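Local coordinates for periplasmic binding protein (Pseudomonas aeruginosa, PDB 2R79) that binds heme in the periplasm and probably hands it on to an inner-membrane transporter for uptake, at residues P60-G65 with G82-T87; G65-G70 with L88-D93; L119-R124 with P246-G251. One frame throughout, in Å; residues are numbered along the deposited sequence.

Interaction 1: residues P60-G65 with G82-T87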
ATOM      1  N   PRO A  60     -34.525   2.402 -17.551  1.00 42.86           N
ATOM      2  CA  PRO A  60     -33.672   2.088 -18.700  1.00 43.07           C
ATOM      3  C   PRO A  60     -34.360   2.176 -20.057  1.00 44.39           C
ATOM      4  O   PRO A  60     -35.528   1.802 -20.204  1.00 45.53           O
ATOM      5  CB  PRO A  60     -33.219   0.668 -18.397  1.00 42.52           C
ATOM      6  CG  PRO A  60     -34.450   0.079 -17.786  1.00 41.33           C
ATOM      7  CD  PRO A  60     -34.889   1.170 -16.824  1.00 42.21           C
ATOM      8  N   ASP A  61     -33.630   2.674 -21.049  1.00 43.44           N
ATOM      9  CA  ASP A  61     -34.156   2.760 -22.399  1.00 43.11           C
ATOM     10  C   ASP A  61     -33.868   1.424 -23.072  1.00 42.25           C
ATOM     11  O   ASP A  61     -34.558   1.025 -24.010  1.00 42.29           O
ATOM     12  CB  ASP A  61     -33.473   3.881 -23.180  1.00 45.50           C
ATOM     13  CG  ASP A  61     -33.936   5.255 -22.751  1.00 49.46           C
ATOM     14  OD1 ASP A  61     -35.161   5.501 -22.788  1.00 52.09           O
ATOM     15  OD2 ASP A  61     -33.081   6.092 -22.387  1.00 49.81           O
ATOM     16  N   ILE A  62     -32.851   0.727 -22.579  1.00 38.96           N
ATOM     17  CA  ILE A  62     -32.483  -0.552 -23.156  1.00 37.89           C
ATOM     18  C   ILE A  62     -31.780  -1.467 -22.172  1.00 37.19           C
ATOM     19  O   ILE A  62     -31.017  -1.024 -21.320  1.00 39.20           O
ATOM     20  CB  ILE A  62     -31.565  -0.353 -24.389  1.00 37.73           C
ATOM     21  CG1 ILE A  62     -31.162  -1.708 -24.975  1.00 38.37           C
ATOM     22  CG2 ILE A  62     -30.334   0.442 -23.997  1.00 37.45           C
ATOM     23  CD1 ILE A  62     -30.323  -1.605 -26.236  1.00 35.09           C
ATOM     24  N   LEU A  63     -32.066  -2.755 -22.290  1.00 36.84           N
ATOM     25  CA  LEU A  63     -31.448  -3.764 -21.452  1.00 35.90           C
ATOM     26  C   LEU A  63     -30.766  -4.739 -22.402  1.00 35.53           C
ATOM     27  O   LEU A  63     -31.414  -5.307 -23.280  1.00 35.14           O
ATOM     28  CB  LEU A  63     -32.495  -4.509 -20.617  1.00 36.60           C
ATOM     29  CG  LEU A  63     -31.966  -5.766 -19.908  1.00 37.32           C
ATOM     30  CD1 LEU A  63     -30.797  -5.396 -19.007  1.00 37.34           C
ATOM     31  CD2 LEU A  63     -33.074  -6.421 -19.101  1.00 37.75           C
ATOM     32  N   ILE A  64     -29.461  -4.918 -22.239  1.00 34.19           N
ATOM     33  CA  ILE A  64     -28.728  -5.837 -23.092  1.00 34.07           C
ATOM     34  C   ILE A  64     -28.160  -6.993 -22.278  1.00 34.51           C
ATOM     35  O   ILE A  64     -27.805  -6.837 -21.108  1.00 33.09           O
ATOM     36  CB  ILE A  64     -27.566  -5.125 -23.848  1.00 34.21           C
ATOM     37  CG1 ILE A  64     -26.516  -4.616 -22.861  1.00 34.25           C
ATOM     38  CG2 ILE A  64     -28.109  -3.952 -24.659  1.00 35.83           C
ATOM     39  CD1 ILE A  64     -25.298  -4.011 -23.535  1.00 31.04           C
ATOM     40  N   GLY A  65     -28.090  -8.157 -22.911  1.00 35.28           N
ATOM     41  CA  GLY A  65     -27.561  -9.339 -22.259  1.00 36.25           C
ATOM     42  C   GLY A  65     -27.419 -10.443 -23.284  1.00 37.46           C
ATOM     43  O   GLY A  65     -27.733 -10.242 -24.457  1.00 35.73           O
ATOM     44  N   GLY A  82     -42.535  -2.298 -20.954  1.00 58.04           N
ATOM     45  CA  GLY A  82     -42.065  -1.317 -21.915  1.00 57.17           C
ATOM     46  C   GLY A  82     -40.558  -1.243 -22.094  1.00 56.93           C
ATOM     47  O   GLY A  82     -40.069  -0.476 -22.932  1.00 57.70           O
ATOM     48  N   VAL A  83     -39.813  -2.031 -21.321  1.00 54.16           N
ATOM     49  CA  VAL A  83     -38.354  -2.025 -21.423  1.00 51.54           C
ATOM     50  C   VAL A  83     -37.858  -2.727 -22.690  1.00 49.13           C
ATOM     51  O   VAL A  83     -38.250  -3.855 -22.988  1.00 48.54           O
ATOM     52  CB  VAL A  83     -37.695  -2.718 -20.200  1.00 51.95           C
ATOM     53  CG1 VAL A  83     -36.183  -2.697 -20.351  1.00 51.39           C
ATOM     54  CG2 VAL A  83     -38.115  -2.028 -18.907  1.00 49.64           C
ATOM     55  N   ARG A  84     -36.992  -2.051 -23.436  1.00 46.62           N
ATOM     56  CA  ARG A  84     -36.431  -2.626 -24.651  1.00 43.75           C
ATOM     57  C   ARG A  84     -35.338  -3.629 -24.271  1.00 43.17           C
ATOM     58  O   ARG A  84     -34.267  -3.244 -23.797  1.00 42.93           O
ATOM     59  CB  ARG A  84     -35.844  -1.522 -25.526  1.00 42.04           C
ATOM     60  CG  ARG A  84     -35.155  -2.027 -26.773  1.00 42.15           C
ATOM     61  CD  ARG A  84     -34.522  -0.883 -27.536  1.00 43.36           C
ATOM     62  NE  ARG A  84     -33.750  -1.351 -28.680  1.00 44.45           N
ATOM     63  CZ  ARG A  84     -33.099  -0.547 -29.514  1.00 46.24           C
ATOM     64  NH1 ARG A  84     -33.132   0.766 -29.329  1.00 46.53           N
ATOM     65  NH2 ARG A  84     -32.411  -1.054 -30.528  1.00 48.22           N
ATOM     66  N   VAL A  85     -35.613  -4.913 -24.478  1.00 41.45           N
ATOM     67  CA  VAL A  85     -34.656  -5.965 -24.144  1.00 40.11           C
ATOM     68  C   VAL A  85     -33.976  -6.553 -25.375  1.00 41.16           C
ATOM     69  O   VAL A  85     -34.632  -7.136 -26.239  1.00 41.39           O
ATOM     70  CB  VAL A  85     -35.342  -7.111 -23.371  1.00 37.11           C
ATOM     71  CG1 VAL A  85     -34.365  -8.249 -23.143  1.00 35.27           C
ATOM     72  CG2 VAL A  85     -35.863  -6.596 -22.048  1.00 36.04           C
ATOM     73  N   GLU A  86     -32.658  -6.398 -25.444  1.00 41.52           N
ATOM     74  CA  GLU A  86     -31.877  -6.919 -26.559  1.00 43.41           C
ATOM     75  C   GLU A  86     -31.054  -8.117 -26.103  1.00 43.96           C
ATOM     76  O   GLU A  86     -30.519  -8.130 -24.994  1.00 45.23           O
ATOM     77  CB  GLU A  86     -30.929  -5.848 -27.096  1.00 45.07           C
ATOM     78  CG  GLU A  86     -31.600  -4.637 -27.708  1.00 49.43           C
ATOM     79  CD  GLU A  86     -32.409  -4.974 -28.941  1.00 51.64           C
ATOM     80  OE1 GLU A  86     -31.905  -5.734 -29.795  1.00 52.69           O
ATOM     81  OE2 GLU A  86     -33.543  -4.464 -29.065  1.00 53.85           O
ATOM     82  N   THR A  87     -30.945  -9.121 -26.961  1.00 43.31           N
ATOM     83  CA  THR A  87     -30.172 -10.301 -26.617  1.00 42.48           C
ATOM     84  C   THR A  87     -29.043 -10.499 -27.610  1.00 42.29           C
ATOM     85  O   THR A  87     -29.278 -10.757 -28.787  1.00 43.30           O
ATOM     86  CB  THR A  87     -31.045 -11.567 -26.605  1.00 42.58           C
ATOM     87  OG1 THR A  87     -32.064 -11.431 -25.605  1.00 42.84           O
ATOM     88  CG2 THR A  87     -30.196 -12.796 -26.292  1.00 41.95           C
TER
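L63 and V85 lie side by side on one face of a parallel strand pair, pointing the same way, with CD2 of L63 4.1 Å from CG2 of V85. V83 extends this apolar patch: its CG1, anti to the backbone N (chi1 180°), reaches between CB of L63 and the ring of P60. Valine and leucine suit this face, where L78 of helix 72-80 packs on L63. On the other face I62, extended through chi1 and chi2, sends CD1 across the chain of E86, 3.6 Å from its CG, and over one face of the R84 guanidinium, toward its rim.

Between the two faces runs the backbone pairing. L63 is gripped twice, its N donating to R84 O at 2.7 Å and its O accepting from E86 N at 2.7 Å; G65 N adds a longer, more bent bond to E86 O. At the polar edge R84 NE makes a hydrogen-bonded salt bridge to E86 OE2, 3.1 Å away, almost straight at 176° and in the guanidinium plane, though above that of the carboxylate. W107 of helix 94-108 adds a cation-pi contact to R84. Parallel strands 62-65 and 85-87, joined through helix 72-80, form a classical beta-alpha-beta crossover unit.

Interaction 2: residues G65-G70 with L88-D93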
ATOM      1  N   GLY A  65     -28.090  -8.157 -22.911  1.00 35.28           N
ATOM      2  CA  GLY A  65     -27.561  -9.339 -22.259  1.00 36.25           C
ATOM      3  C   GLY A  65     -27.419 -10.443 -23.284  1.00 37.46           C
ATOM      4  O   GLY A  65     -27.733 -10.242 -24.457  1.00 35.73           O
ATOM      5  N   THR A  66     -26.943 -11.607 -22.853  1.00 38.63           N
ATOM      6  CA  THR A  66     -26.787 -12.729 -23.765  1.00 41.81           C
ATOM      7  C   THR A  66     -27.826 -13.794 -23.437  1.00 44.03           C
ATOM      8  O   THR A  66     -28.809 -13.521 -22.746  1.00 43.83           O
ATOM      9  CB  THR A  66     -25.380 -13.360 -23.658  1.00 42.83           C
ATOM     10  OG1 THR A  66     -25.221 -13.961 -22.367  1.00 43.82           O
ATOM     11  CG2 THR A  66     -24.302 -12.306 -23.861  1.00 40.43           C
ATOM     12  N   GLU A  67     -27.604 -15.005 -23.939  1.00 46.84           N
ATOM     13  CA  GLU A  67     -28.511 -16.120 -23.693  1.00 50.18           C
ATOM     14  C   GLU A  67     -28.532 -16.451 -22.208  1.00 50.72           C
ATOM     15  O   GLU A  67     -29.570 -16.827 -21.666  1.00 51.61           O
ATOM     16  CB  GLU A  67     -28.058 -17.365 -24.461  1.00 52.30           C
ATOM     17  CG  GLU A  67     -27.975 -17.197 -25.961  1.00 56.30           C
ATOM     18  CD  GLU A  67     -27.006 -16.109 -26.374  1.00 58.99           C
ATOM     19  OE1 GLU A  67     -25.834 -16.156 -25.938  1.00 58.17           O
ATOM     20  OE2 GLU A  67     -27.420 -15.211 -27.141  1.00 61.36           O
ATOM     21  N   GLU A  68     -27.380 -16.318 -21.556  1.00 51.99           N
ATOM     22  CA  GLU A  68     -27.265 -16.623 -20.133  1.00 53.71           C
ATOM     23  C   GLU A  68     -27.907 -15.593 -19.207  1.00 54.02           C
ATOM     24  O   GLU A  68     -27.775 -15.683 -17.987  1.00 54.03           O
ATOM     25  CB  GLU A  68     -25.792 -16.846 -19.753  1.00 54.42           C
ATOM     26  CG  GLU A  68     -24.823 -15.793 -20.246  1.00 56.58           C
ATOM     27  CD  GLU A  68     -23.380 -16.283 -20.247  1.00 58.95           C
ATOM     28  OE1 GLU A  68     -23.120 -17.346 -20.852  1.00 59.40           O
ATOM     29  OE2 GLU A  68     -22.506 -15.606 -19.654  1.00 58.55           O
ATOM     30  N   MET A  69     -28.605 -14.621 -19.785  1.00 54.44           N
ATOM     31  CA  MET A  69     -29.288 -13.606 -18.990  1.00 54.11           C
ATOM     32  C   MET A  69     -30.692 -14.115 -18.679  1.00 54.13           C
ATOM     33  O   MET A  69     -31.379 -14.627 -19.563  1.00 53.85           O
ATOM     34  CB  MET A  69     -29.377 -12.279 -19.753  1.00 53.97           C
ATOM     35  CG  MET A  69     -30.364 -11.286 -19.144  1.00 52.50           C
ATOM     36  SD  MET A  69     -30.377  -9.679 -19.967  1.00 53.86           S
ATOM     37  CE  MET A  69     -31.118 -10.094 -21.559  1.00 51.75           C
ATOM     38  N   GLY A  70     -31.108 -13.979 -17.425  1.00 53.97           N
ATOM     39  CA  GLY A  70     -32.427 -14.438 -17.034  1.00 54.36           C
ATOM     40  C   GLY A  70     -32.761 -14.156 -15.579  1.00 55.07           C
ATOM     41  O   GLY A  70     -32.141 -13.291 -14.957  1.00 54.66           O
ATOM     42  N   LEU A  88     -27.813 -10.347 -27.135  1.00 41.15           N
ATOM     43  CA  LEU A  88     -26.654 -10.538 -27.987  1.00 39.64           C
ATOM     44  C   LEU A  88     -26.194 -11.974 -27.820  1.00 37.80           C
ATOM     45  O   LEU A  88     -26.809 -12.737 -27.076  1.00 37.46           O
ATOM     46  CB  LEU A  88     -25.538  -9.556 -27.621  1.00 39.50           C
ATOM     47  CG  LEU A  88     -25.756  -8.153 -28.195  1.00 40.33           C
ATOM     48  CD1 LEU A  88     -27.004  -7.537 -27.592  1.00 42.21           C
ATOM     49  CD2 LEU A  88     -24.551  -7.290 -27.906  1.00 41.76           C
ATOM     50  N   SER A  89     -25.119 -12.340 -28.507  1.00 36.32           N
ATOM     51  CA  SER A  89     -24.613 -13.706 -28.452  1.00 35.46           C
ATOM     52  C   SER A  89     -23.413 -13.917 -27.534  1.00 35.21           C
ATOM     53  O   SER A  89     -22.452 -13.147 -27.557  1.00 34.51           O
ATOM     54  CB  SER A  89     -24.257 -14.171 -29.862  1.00 35.13           C
ATOM     55  OG  SER A  89     -23.712 -15.477 -29.843  1.00 37.20           O
ATOM     56  N   ALA A  90     -23.472 -14.979 -26.738  1.00 35.40           N
ATOM     57  CA  ALA A  90     -22.382 -15.313 -25.826  1.00 35.45           C
ATOM     58  C   ALA A  90     -21.515 -16.411 -26.430  1.00 35.39           C
ATOM     59  O   ALA A  90     -20.545 -16.851 -25.823  1.00 37.28           O
ATOM     60  CB  ALA A  90     -22.938 -15.768 -24.484  1.00 33.96           C
ATOM     61  N   LYS A  91     -21.863 -16.852 -27.631  1.00 36.04           N
ATOM     62  CA  LYS A  91     -21.101 -17.906 -28.287  1.00 38.35           C
ATOM     63  C   LYS A  91     -19.625 -17.546 -28.446  1.00 37.59           C
ATOM     64  O   LYS A  91     -19.280 -16.427 -28.819  1.00 36.24           O
ATOM     65  CB  LYS A  91     -21.724 -18.240 -29.644  1.00 39.73           C
ATOM     66  CG  LYS A  91     -23.113 -18.837 -29.508  1.00 43.73           C
ATOM     67  CD  LYS A  91     -23.720 -19.170 -30.857  1.00 49.97           C
ATOM     68  CE  LYS A  91     -25.144 -19.699 -30.703  1.00 52.91           C
ATOM     69  NZ  LYS A  91     -25.798 -19.934 -32.028  1.00 56.18           N
ATOM     70  N   PRO A  92     -18.737 -18.507 -28.152  1.00 37.87           N
ATOM     71  CA  PRO A  92     -17.276 -18.405 -28.218  1.00 37.39           C
ATOM     72  C   PRO A  92     -16.678 -18.390 -29.620  1.00 37.89           C
ATOM     73  O   PRO A  92     -15.916 -19.292 -29.967  1.00 37.66           O
ATOM     74  CB  PRO A  92     -16.800 -19.639 -27.447  1.00 38.55           C
ATOM     75  CG  PRO A  92     -18.001 -20.072 -26.644  1.00 39.89           C
ATOM     76  CD  PRO A  92     -19.132 -19.805 -27.582  1.00 37.90           C
ATOM     77  N   ASP A  93     -17.015 -17.388 -30.427  1.00 38.05           N
ATOM     78  CA  ASP A  93     -16.445 -17.291 -31.772  1.00 39.21           C
ATOM     79  C   ASP A  93     -16.498 -15.872 -32.337  1.00 37.08           C
ATOM     80  O   ASP A  93     -17.361 -15.080 -31.970  1.00 35.29           O
ATOM     81  CB  ASP A  93     -17.138 -18.258 -32.737  1.00 43.70           C
ATOM     82  CG  ASP A  93     -18.583 -17.903 -32.981  1.00 46.04           C
ATOM     83  OD1 ASP A  93     -19.422 -18.157 -32.094  1.00 50.05           O
ATOM     84  OD2 ASP A  93     -18.876 -17.361 -34.065  1.00 49.18           O
TER
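L88 opens the second segment by donating its backbone N to G65 O, 2.7 Å away, which carries the parallel pairing one step beyond the end of strand 85-87. Its side chain turns to N100, L104 and W107 of helix 94-108, a buried place that suits leucine. The carbonyl of L88 receives CA of T66 in a CA-H...O contact of 3.3 Å, while OE2 of E67 lies only 2.5 Å from the same L88 O.

S89 faces away from 65-70; its OG accepts from K91 N in an ST turn, and its carbonyl is held by N100. At A90 the backbone N donates to the syn lone pair of E67 OE1, 2.8 Å away. A bend at chi2 (60°) folds the E67 chain back so that both carboxylate oxygens face the 88-90 backbone. The small methyl of A90 fits closely against T66, CB to CB 3.5 Å, and also meets OE1 of E68. The other oxygen of E68, OE2, accepts from Q47 and G242. The segment ends at D93, the N-cap of helix 94-108, whose OD2 accepts from A96 N.

T66 to M69 form a type I beta turn. Paired loops after the C-terminal ends of adjacent parallel strands are where alpha/beta folds commonly place binding sites, and here E68 comes within about 6 Å of a bound heme, side chain to ligand.

Interaction 3: residues L119-R124 with P246-G251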
ATOM      1  N   LEU A 119     -11.580  -4.851 -36.103  1.00 25.15           N
ATOM      2  CA  LEU A 119     -10.321  -4.909 -36.824  1.00 28.15           C
ATOM      3  C   LEU A 119      -9.126  -5.062 -35.884  1.00 28.36           C
ATOM      4  O   LEU A 119      -8.266  -5.913 -36.105  1.00 29.36           O
ATOM      5  CB  LEU A 119     -10.178  -3.655 -37.695  1.00 27.35           C
ATOM      6  CG  LEU A 119      -8.967  -3.496 -38.606  1.00 30.19           C
ATOM      7  CD1 LEU A 119      -8.810  -4.717 -39.507  1.00 32.00           C
ATOM      8  CD2 LEU A 119      -9.159  -2.234 -39.445  1.00 31.69           C
ATOM      9  N   ASP A 120      -9.067  -4.250 -34.833  1.00 28.59           N
ATOM     10  CA  ASP A 120      -7.953  -4.350 -33.893  1.00 29.44           C
ATOM     11  C   ASP A 120      -7.940  -5.707 -33.197  1.00 27.11           C
ATOM     12  O   ASP A 120      -6.881  -6.274 -32.940  1.00 26.87           O
ATOM     13  CB  ASP A 120      -8.032  -3.256 -32.821  1.00 32.07           C
ATOM     14  CG  ASP A 120      -7.867  -1.864 -33.389  1.00 38.28           C
ATOM     15  OD1 ASP A 120      -7.002  -1.682 -34.273  1.00 43.08           O
ATOM     16  OD2 ASP A 120      -8.592  -0.946 -32.944  1.00 42.06           O
ATOM     17  N   TYR A 121      -9.125  -6.219 -32.889  1.00 25.32           N
ATOM     18  CA  TYR A 121      -9.240  -7.492 -32.200  1.00 25.83           C
ATOM     19  C   TYR A 121      -8.648  -8.628 -33.033  1.00 24.96           C
ATOM     20  O   TYR A 121      -7.793  -9.372 -32.560  1.00 23.19           O
ATOM     21  CB  TYR A 121     -10.707  -7.784 -31.898  1.00 25.96           C
ATOM     22  CG  TYR A 121     -10.930  -8.727 -30.737  1.00 26.30           C
ATOM     23  CD1 TYR A 121     -10.852  -8.270 -29.424  1.00 24.82           C
ATOM     24  CD2 TYR A 121     -11.275 -10.066 -30.952  1.00 27.00           C
ATOM     25  CE1 TYR A 121     -11.124  -9.112 -28.350  1.00 25.53           C
ATOM     26  CE2 TYR A 121     -11.548 -10.921 -29.885  1.00 25.46           C
ATOM     27  CZ  TYR A 121     -11.474 -10.432 -28.586  1.00 26.40           C
ATOM     28  OH  TYR A 121     -11.784 -11.243 -27.524  1.00 23.10           O
ATOM     29  N   ARG A 122      -9.099  -8.750 -34.279  1.00 25.20           N
ATOM     30  CA  ARG A 122      -8.614  -9.808 -35.154  1.00 26.24           C
ATOM     31  C   ARG A 122      -7.117  -9.677 -35.409  1.00 26.96           C
ATOM     32  O   ARG A 122      -6.416 -10.675 -35.543  1.00 30.11           O
ATOM     33  CB  ARG A 122      -9.402  -9.805 -36.468  1.00 25.76           C
ATOM     34  CG  ARG A 122     -10.914  -9.857 -36.244  1.00 30.71           C
ATOM     35  CD  ARG A 122     -11.680 -10.389 -37.446  1.00 34.54           C
ATOM     36  NE  ARG A 122     -11.151  -9.871 -38.699  1.00 41.91           N
ATOM     37  CZ  ARG A 122     -11.775  -9.955 -39.870  1.00 44.44           C
ATOM     38  NH1 ARG A 122     -12.963 -10.534 -39.952  1.00 46.92           N
ATOM     39  NH2 ARG A 122     -11.202  -9.470 -40.965  1.00 47.70           N
ATOM     40  N   GLN A 123      -6.628  -8.444 -35.446  1.00 27.01           N
ATOM     41  CA  GLN A 123      -5.213  -8.192 -35.668  1.00 27.92           C
ATOM     42  C   GLN A 123      -4.430  -8.731 -34.475  1.00 28.24           C
ATOM     43  O   GLN A 123      -3.363  -9.330 -34.634  1.00 27.49           O
ATOM     44  CB  GLN A 123      -4.969  -6.687 -35.806  1.00 29.28           C
ATOM     45  CG  GLN A 123      -3.569  -6.308 -36.275  1.00 34.32           C
ATOM     46  CD  GLN A 123      -3.378  -6.524 -37.769  1.00 38.00           C
ATOM     47  OE1 GLN A 123      -4.151  -6.008 -38.588  1.00 35.91           O
ATOM     48  NE2 GLN A 123      -2.344  -7.285 -38.131  1.00 37.75           N
ATOM     49  N   ARG A 124      -4.961  -8.491 -33.277  1.00 26.32           N
ATOM     50  CA  ARG A 124      -4.338  -8.967 -32.055  1.00 24.59           C
ATOM     51  C   ARG A 124      -4.269 -10.494 -32.105  1.00 24.19           C
ATOM     52  O   ARG A 124      -3.241 -11.088 -31.787  1.00 23.45           O
ATOM     53  CB  ARG A 124      -5.160  -8.539 -30.830  1.00 26.15           C
ATOM     54  CG  ARG A 124      -5.069  -7.060 -30.458  1.00 27.70           C
ATOM     55  CD  ARG A 124      -3.645  -6.655 -30.103  1.00 28.60           C
ATOM     56  NE  ARG A 124      -3.171  -7.241 -28.848  1.00 32.18           N
ATOM     57  CZ  ARG A 124      -3.583  -6.869 -27.636  1.00 33.29           C
ATOM     58  NH1 ARG A 124      -4.487  -5.905 -27.499  1.00 33.49           N
ATOM     59  NH2 ARG A 124      -3.082  -7.455 -26.555  1.00 30.55           N
ATOM     60  N   PRO A 246     -13.068  -7.601 -24.672  1.00 20.16           N
ATOM     61  CA  PRO A 246     -11.897  -6.819 -25.089  1.00 20.19           C
ATOM     62  C   PRO A 246     -10.584  -7.103 -24.365  1.00 20.26           C
ATOM     63  O   PRO A 246      -9.517  -6.752 -24.860  1.00 19.79           O
ATOM     64  CB  PRO A 246     -12.366  -5.374 -24.908  1.00 18.81           C
ATOM     65  CG  PRO A 246     -13.310  -5.481 -23.755  1.00 21.79           C
ATOM     66  CD  PRO A 246     -14.092  -6.730 -24.065  1.00 19.29           C
ATOM     67  N   ARG A 247     -10.648  -7.742 -23.203  1.00 21.29           N
ATOM     68  CA  ARG A 247      -9.428  -8.039 -22.457  1.00 19.59           C
ATOM     69  C   ARG A 247      -8.825  -9.399 -22.778  1.00 20.05           C
ATOM     70  O   ARG A 247      -7.721  -9.699 -22.336  1.00 21.03           O
ATOM     71  CB  ARG A 247      -9.683  -7.946 -20.950  1.00 19.37           C
ATOM     72  CG  ARG A 247      -9.924  -6.533 -20.420  1.00 18.01           C
ATOM     73  CD  ARG A 247     -10.177  -6.571 -18.916  1.00 19.18           C
ATOM     74  NE  ARG A 247     -11.350  -7.385 -18.595  1.00 20.52           N
ATOM     75  CZ  ARG A 247     -11.437  -8.198 -17.547  1.00 19.71           C
ATOM     76  NH1 ARG A 247     -10.420  -8.311 -16.703  1.00 18.46           N
ATOM     77  NH2 ARG A 247     -12.536  -8.916 -17.356  1.00 18.55           N
ATOM     78  N   LEU A 248      -9.532 -10.221 -23.547  1.00 21.13           N
ATOM     79  CA  LEU A 248      -9.017 -11.546 -23.885  1.00 22.17           C
ATOM     80  C   LEU A 248      -7.652 -11.518 -24.557  1.00 22.90           C
ATOM     81  O   LEU A 248      -6.797 -12.344 -24.250  1.00 25.14           O
ATOM     82  CB  LEU A 248     -10.017 -12.313 -24.757  1.00 20.18           C
ATOM     83  CG  LEU A 248     -11.220 -12.830 -23.964  1.00 20.66           C
ATOM     84  CD1 LEU A 248     -12.169 -13.580 -24.878  1.00 19.57           C
ATOM     85  CD2 LEU A 248     -10.728 -13.747 -22.838  1.00 19.58           C
ATOM     86  N   PRO A 249      -7.421 -10.571 -25.480  1.00 23.51           N
ATOM     87  CA  PRO A 249      -6.103 -10.549 -26.119  1.00 23.53           C
ATOM     88  C   PRO A 249      -4.964 -10.436 -25.102  1.00 24.54           C
ATOM     89  O   PRO A 249      -3.955 -11.136 -25.217  1.00 27.25           O
ATOM     90  CB  PRO A 249      -6.196  -9.345 -27.046  1.00 23.08           C
ATOM     91  CG  PRO A 249      -7.624  -9.408 -27.489  1.00 21.26           C
ATOM     92  CD  PRO A 249      -8.347  -9.656 -26.169  1.00 22.86           C
ATOM     93  N   ASP A 250      -5.119  -9.572 -24.103  1.00 23.89           N
ATOM     94  CA  ASP A 250      -4.080  -9.435 -23.087  1.00 23.57           C
ATOM     95  C   ASP A 250      -4.030 -10.723 -22.282  1.00 21.93           C
ATOM     96  O   ASP A 250      -2.962 -11.158 -21.864  1.00 21.82           O
ATOM     97  CB  ASP A 250      -4.359  -8.257 -22.154  1.00 26.51           C
ATOM     98  CG  ASP A 250      -4.265  -6.917 -22.861  1.00 32.60           C
ATOM     99  OD1 ASP A 250      -3.225  -6.644 -23.501  1.00 33.02           O
ATOM    100  OD2 ASP A 250      -5.232  -6.130 -22.773  1.00 38.01           O
ATOM    101  N   GLY A 251      -5.197 -11.331 -22.082  1.00 20.31           N
ATOM    102  CA  GLY A 251      -5.275 -12.578 -21.342  1.00 20.95           C
ATOM    103  C   GLY A 251      -4.553 -13.697 -22.075  1.00 19.92           C
ATOM    104  O   GLY A 251      -3.843 -14.489 -21.462  1.00 22.69           O
TER
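Two helices meet here, the long helix 111-135 and the start of helix 248-259, where a proline wedges between an aromatic ring and a guanidinium group. Y121 and R124, three residues apart and so on neighbouring positions of one helix face, take P249 between them.

The tyrosine presents CE1 to the proline, 3.6 Å from CD of P249, and the two side chains cross at about a right angle. CA of P246 approaches the ring at its edge, near the ring plane. Holding CG anti to the backbone N (chi1 -156°), Y121 reaches out far enough for its hydroxyl to lie 3.5 Å from CB of L248, an apolar neighbour. The polar need of this buried OH is met instead by a hydrogen bond with the carbonyl of G245, just ahead of the segment. Tyrosine suits the place because its ring packs on proline while its hydroxyl ties down the chain leading into the helix.

R124 takes the CB side of P249, whereas Y121 meets CD and CG. Its chain bends at chi2 and chi3, bringing one guanidinium face over CB of P249, which sits 3.6 Å from the plane, over its centre. From its edge NH2 makes a salt bridge to D250 OD1 at 3.2 Å, with an N-H...O angle of 157°. The planes of the two groups stand 53° apart, and the nitrogen approaches OD1 from well above the carboxylate plane. Proline suits the first turn of a helix, where its missing N-H costs no helical bond, and its compact ring offers apolar surface to both partners.

Around this contact, L94 and L97 of helix 94-108 pack on Y121, W166 and V167 of helix 163-170 on L248, and E14 and W15 of helix 10-18 on P246.

In the fold
Interactions 1 and 2 continue one another: they share G65, touch through T87 and E67, and follow strands 62-65 and 85-87 into the loops beyond them. Interaction 1 is backbone pairing, partly buried, with an apolar patch and a charged pair at its edge; in interaction 2 regular pairing gives way to a carboxylate that binds backbone, in a partly buried place nearer a bound heme. Interaction 3, its centre about 27 Å from that of interaction 1 and 19 Å from that of interaction 2, joins a helix to the start of another mainly through side chains, combining buried tyrosine and proline with a more peripheral salt bridge. Helix 94-108 borders all three.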